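Local coordinates for alkane monooxygenase (Geobacillus thermodenitrificans, PDB 3B9O), which belongs to the luciferase-like monooxygenases, a family of TIM-barrel proteins, and holds flavin mononucleotide in a pocket, at residues G354-L366 with F389-L402. Numbering follows the deposited sequence.
Sequences GTPKKVADEMQYL and FIELVVPELQKRGL
The guanidinium of R400 lies across helix 356-366 with A360 CB against one face, 3.4 Å above its plane, while oxygens of K357, D361, Q364 and E396 meet its nitrogens around the edge. NH1 of R400 meets D361 OD1 at 2.8 Å in a salt bridge, on the anti side but tilted out of both planes, which stand 47° apart. The same NH1 gives a weak, bent bond to Q364 OE1, whose amide nitrogen is held by E368, and NH2 reaches the K357 carbonyl, again weakly. From the last turn of helix 389-399, E396 fixes the rotation of the guanidinium: its chain, bent at chi2 (73°), brings OE2 side-on to NE and NH2, in the guanidinium plane. K357 and K399 extend this charge network, bonding the carboxylates of D361 and E396 respectively.

Deeper in, the packing is apolar. L397 CD1 presses on A360 CB at 3.5 Å, tight for two carbons, and V359 CG1 sits over both methyls of V393. M363, extended to its sulfur, brings SD to the edge of the F389 ring, in its plane, 3.9 Å from CE2, a Met-aromatic contact; the bend beyond SD turns CE toward L397 CD2. At the start of helix 356-366, P356 CB lies 3.2 Å from the L392 carbonyl oxygen.

The axes pass 8.8 Å apart at -60°, and M363, F389 and L397 all also touch I7 of strand 6-12: two successive helices, joined through strand 374-378, crossing on the outside of the parallel strands of a TIM barrel.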
loop_
_atom_site.group_PDB
_atom_site.type_symbol
_atom_site.label_atom_id
_atom_site.label_comp_id
_atom_site.label_asym_id
_atom_site.label_seq_id
_atom_site.Cartn_x
_atom_site.Cartn_y
_atom_site.Cartn_z
ATOM N N GLY A 354 12.869 1.812 21.325
ATOM C CA GLY A 354 14.146 2.114 21.963
ATOM C C GLY A 354 14.811 3.329 21.361
ATOM O O GLY A 354 14.138 4.221 20.876
ATOM N N THR A 355 16.126 3.353 21.409
ATOM C CA THR A 355 16.912 4.472 20.868
ATOM C C THR A 355 17.039 4.319 19.365
ATOM O O THR A 355 16.803 3.225 18.847
ATOM C CB THR A 355 18.306 4.503 21.481
ATOM O OG1 THR A 355 18.982 3.296 21.088
ATOM C CG2 THR A 355 18.216 4.592 23.035
ATOM N N PRO A 356 17.458 5.397 18.657
ATOM C CA PRO A 356 17.654 5.279 17.206
ATOM C C PRO A 356 18.680 4.232 16.786
ATOM O O PRO A 356 18.503 3.644 15.725
ATOM C CB PRO A 356 18.159 6.652 16.783
ATOM C CG PRO A 356 17.755 7.593 17.902
ATOM C CD PRO A 356 17.708 6.766 19.145
ATOM N N LYS A 357 19.743 4.033 17.573
ATOM C CA LYS A 357 20.709 2.998 17.246
ATOM C C LYS A 357 20.015 1.643 17.202
ATOM O O LYS A 357 20.180 0.896 16.217
ATOM C CB LYS A 357 21.938 2.949 18.174
ATOM C CG LYS A 357 23.025 1.947 17.600
ATOM C CD LYS A 357 24.173 1.677 18.562
ATOM C CE LYS A 357 25.082 0.573 17.975
ATOM N NZ LYS A 357 24.369 -0.762 18.082
ATOM N N LYS A 358 19.237 1.345 18.235
ATOM C CA LYS A 358 18.472 0.076 18.297
ATOM C C LYS A 358 17.474 -0.080 17.146
ATOM O O LYS A 358 17.413 -1.153 16.513
ATOM C CB LYS A 358 17.735 -0.089 19.630
ATOM C CG LYS A 358 16.874 -1.362 19.677
ATOM C CD LYS A 358 16.423 -1.719 21.065
ATOM C CE LYS A 358 15.502 -2.948 20.966
ATOM N NZ LYS A 358 14.366 -2.876 21.888
ATOM N N VAL A 359 16.671 0.949 16.892
ATOM C CA VAL A 359 15.659 0.842 15.795
ATOM C C VAL A 359 16.352 0.521 14.477
ATOM O O VAL A 359 15.930 -0.350 13.695
ATOM C CB VAL A 359 14.811 2.161 15.675
ATOM C CG1 VAL A 359 13.857 2.152 14.452
ATOM C CG2 VAL A 359 14.035 2.412 16.981
ATOM N N ALA A 360 17.404 1.267 14.206
ATOM C CA ALA A 360 18.176 1.089 13.007
ATOM C C ALA A 360 18.800 -0.309 12.911
ATOM O O ALA A 360 18.789 -0.957 11.820
ATOM C CB ALA A 360 19.266 2.180 12.935
ATOM N N ASP A 361 19.387 -0.753 14.031
ATOM C CA ASP A 361 19.887 -2.155 14.135
ATOM C C ASP A 361 18.835 -3.207 13.741
ATOM O O ASP A 361 19.111 -4.127 12.938
ATOM C CB ASP A 361 20.438 -2.466 15.550
ATOM C CG ASP A 361 21.745 -1.741 15.851
ATOM O OD1 ASP A 361 22.418 -1.286 14.906
ATOM O OD2 ASP A 361 22.112 -1.601 17.048
ATOM N N GLU A 362 17.639 -3.052 14.292
ATOM C CA GLU A 362 16.550 -4.013 14.042
ATOM C C GLU A 362 16.032 -3.924 12.627
ATOM O O GLU A 362 15.772 -4.946 12.000
ATOM C CB GLU A 362 15.433 -3.862 15.085
ATOM C CG GLU A 362 15.989 -4.181 16.467
ATOM C CD GLU A 362 14.945 -4.195 17.557
ATOM O OE1 GLU A 362 15.141 -4.978 18.520
ATOM O OE2 GLU A 362 13.943 -3.444 17.475
ATOM N N MET A 363 15.937 -2.703 12.100
ATOM C CA MET A 363 15.605 -2.521 10.684
ATOM C C MET A 363 16.626 -3.159 9.785
ATOM O O MET A 363 16.289 -3.891 8.852
ATOM C CB MET A 363 15.443 -1.048 10.372
ATOM C CG MET A 363 14.218 -0.406 11.122
ATOM S SD MET A 363 14.099 1.369 10.727
ATOM C CE MET A 363 13.732 1.336 8.988
ATOM N N GLN A 364 17.886 -2.877 10.076
ATOM C CA GLN A 364 18.998 -3.407 9.312
ATOM C C GLN A 364 19.020 -4.954 9.362
ATOM O O GLN A 364 19.292 -5.602 8.350
ATOM C CB GLN A 364 20.312 -2.753 9.781
ATOM C CG GLN A 364 21.589 -3.345 9.137
ATOM C CD GLN A 364 22.844 -2.667 9.621
ATOM O OE1 GLN A 364 22.835 -1.901 10.604
ATOM N NE2 GLN A 364 23.951 -2.957 8.954
ATOM N N TYR A 365 18.666 -5.537 10.521
ATOM C CA TYR A 365 18.680 -7.000 10.684
ATOM C C TYR A 365 17.693 -7.668 9.722
ATOM O O TYR A 365 18.015 -8.633 9.042
ATOM C CB TYR A 365 18.328 -7.366 12.128
ATOM C CG TYR A 365 18.776 -8.771 12.486
ATOM C CD1 TYR A 365 17.837 -9.780 12.724
ATOM C CD2 TYR A 365 20.145 -9.104 12.522
ATOM C CE1 TYR A 365 18.272 -11.078 13.069
ATOM C CE2 TYR A 365 20.576 -10.426 12.881
ATOM C CZ TYR A 365 19.612 -11.375 13.148
ATOM O OH TYR A 365 19.956 -12.655 13.467
ATOM N N LEU A 366 16.482 -7.135 9.671
ATOM C CA LEU A 366 15.443 -7.639 8.761
ATOM C C LEU A 366 15.865 -7.515 7.308
ATOM O O LEU A 366 15.769 -8.474 6.519
ATOM C CB LEU A 366 14.130 -6.895 9.060
ATOM C CG LEU A 366 12.932 -7.411 9.870
ATOM C CD1 LEU A 366 13.089 -8.717 10.627
ATOM C CD2 LEU A 366 12.321 -6.259 10.756
ATOM N N PHE A 389 10.408 9.514 14.027
ATOM C CA PHE A 389 11.194 8.722 13.086
ATOM C C PHE A 389 12.152 9.633 12.286
ATOM O O PHE A 389 13.341 9.343 12.151
ATOM C CB PHE A 389 10.299 7.937 12.106
ATOM C CG PHE A 389 11.075 6.978 11.223
ATOM C CD1 PHE A 389 11.513 7.387 9.952
ATOM C CD2 PHE A 389 11.414 5.687 11.680
ATOM C CE1 PHE A 389 12.250 6.503 9.119
ATOM C CE2 PHE A 389 12.147 4.788 10.858
ATOM C CZ PHE A 389 12.575 5.208 9.585
ATOM N N ILE A 390 11.608 10.714 11.746
ATOM C CA ILE A 390 12.383 11.685 11.001
ATOM C C ILE A 390 13.452 12.390 11.850
ATOM O O ILE A 390 14.586 12.545 11.397
ATOM C CB ILE A 390 11.468 12.694 10.250
ATOM C CG1 ILE A 390 10.695 11.930 9.157
ATOM C CG2 ILE A 390 12.318 13.838 9.615
ATOM C CD1 ILE A 390 9.510 12.663 8.487
ATOM N N GLU A 391 13.103 12.829 13.054
ATOM C CA GLU A 391 14.095 13.546 13.866
ATOM C C GLU A 391 15.209 12.649 14.409
ATOM O O GLU A 391 16.322 13.100 14.512
ATOM C CB GLU A 391 13.433 14.309 15.011
ATOM C CG GLU A 391 12.434 15.373 14.533
ATOM C CD GLU A 391 11.759 16.128 15.674
ATOM O OE1 GLU A 391 11.153 17.173 15.374
ATOM O OE2 GLU A 391 11.819 15.695 16.851
ATOM N N LEU A 392 14.871 11.418 14.797
ATOM C CA LEU A 392 15.807 10.510 15.516
ATOM C C LEU A 392 16.343 9.312 14.696
ATOM O O LEU A 392 17.542 9.041 14.692
ATOM C CB LEU A 392 15.164 10.015 16.823
ATOM C CG LEU A 392 14.720 11.071 17.847
ATOM C CD1 LEU A 392 14.032 10.431 19.055
ATOM C CD2 LEU A 392 15.917 11.918 18.277
ATOM N N VAL A 393 15.485 8.616 13.968
ATOM C CA VAL A 393 15.962 7.423 13.264
ATOM C C VAL A 393 16.631 7.761 11.928
ATOM O O VAL A 393 17.623 7.120 11.538
ATOM C CB VAL A 393 14.864 6.376 13.049
ATOM C CG1 VAL A 393 15.467 5.081 12.354
ATOM C CG2 VAL A 393 14.213 6.038 14.391
ATOM N N VAL A 394 16.044 8.705 11.192
ATOM C CA VAL A 394 16.537 9.028 9.844
ATOM C C VAL A 394 18.060 9.421 9.846
ATOM O O VAL A 394 18.819 8.891 9.036
ATOM C CB VAL A 394 15.630 10.071 9.114
ATOM C CG1 VAL A 394 16.400 10.807 7.988
ATOM C CG2 VAL A 394 14.317 9.360 8.577
ATOM N N PRO A 395 18.496 10.334 10.741
ATOM C CA PRO A 395 19.942 10.697 10.736
ATOM C C PRO A 395 20.860 9.497 11.078
ATOM O O PRO A 395 21.957 9.356 10.509
ATOM C CB PRO A 395 20.052 11.807 11.817
ATOM C CG PRO A 395 18.671 12.311 11.964
ATOM C CD PRO A 395 17.736 11.134 11.719
ATOM N N GLU A 396 20.378 8.624 11.962
ATOM C CA GLU A 396 21.091 7.395 12.323
ATOM C C GLU A 396 21.234 6.449 11.113
ATOM O O GLU A 396 22.312 5.935 10.834
ATOM C CB GLU A 396 20.351 6.693 13.461
ATOM C CG GLU A 396 20.953 5.311 13.861
ATOM C CD GLU A 396 22.275 5.433 14.622
ATOM O OE1 GLU A 396 22.582 6.538 15.158
ATOM O OE2 GLU A 396 22.987 4.404 14.677
ATOM N N LEU A 397 20.136 6.219 10.412
ATOM C CA LEU A 397 20.157 5.454 9.172
ATOM C C LEU A 397 21.073 6.090 8.117
ATOM O O LEU A 397 21.791 5.383 7.414
ATOM C CB LEU A 397 18.730 5.366 8.595
ATOM C CG LEU A 397 17.820 4.165 8.799
ATOM C CD1 LEU A 397 18.306 3.078 9.745
ATOM C CD2 LEU A 397 16.310 4.530 8.908
ATOM N N GLN A 398 20.989 7.412 7.965
ATOM C CA GLN A 398 21.794 8.154 6.964
ATOM C C GLN A 398 23.317 8.061 7.208
ATOM O O GLN A 398 24.088 7.776 6.288
ATOM C CB GLN A 398 21.364 9.624 6.907
ATOM C CG GLN A 398 19.991 9.825 6.251
ATOM C CD GLN A 398 19.438 11.251 6.349
ATOM O OE1 GLN A 398 18.713 11.701 5.437
ATOM N NE2 GLN A 398 19.741 11.951 7.429
ATOM N N LYS A 399 23.723 8.259 8.463
ATOM C CA LYS A 399 25.133 8.175 8.877
ATOM C C LYS A 399 25.709 6.776 8.573
ATOM O O LYS A 399 26.884 6.621 8.226
ATOM C CB LYS A 399 25.250 8.564 10.355
ATOM C CG LYS A 399 26.259 7.792 11.162
ATOM C CD LYS A 399 25.639 7.193 12.439
ATOM C CE LYS A 399 25.616 8.187 13.600
ATOM N NZ LYS A 399 25.355 7.463 14.898
ATOM N N ARG A 400 24.866 5.758 8.670
ATOM C CA ARG A 400 25.281 4.383 8.425
ATOM C C ARG A 400 25.241 3.914 6.978
ATOM O O ARG A 400 25.547 2.740 6.698
ATOM C CB ARG A 400 24.372 3.455 9.197
ATOM C CG ARG A 400 24.519 3.490 10.650
ATOM C CD ARG A 400 23.762 2.255 11.050
ATOM N NE ARG A 400 23.325 2.353 12.397
ATOM C CZ ARG A 400 22.740 1.377 13.062
ATOM N NH1 ARG A 400 22.537 0.173 12.523
ATOM N NH2 ARG A 400 22.376 1.633 14.279
ATOM N N GLY A 401 24.842 4.793 6.063
ATOM C CA GLY A 401 24.681 4.418 4.660
ATOM C C GLY A 401 23.435 3.592 4.361
ATOM O O GLY A 401 23.372 2.941 3.316
ATOM N N LEU A 402 22.445 3.629 5.254
ATOM C CA LEU A 402 21.273 2.728 5.148
ATOM C C LEU A 402 20.003 3.412 4.601
ATOM O O LEU A 402 18.915 2.815 4.548
ATOM C CB LEU A 402 20.959 2.149 6.526
ATOM C CG LEU A 402 21.966 1.113 7.068
ATOM C CD1 LEU A 402 21.678 0.962 8.551
ATOM C CD2 LEU A 402 21.863 -0.220 6.340
#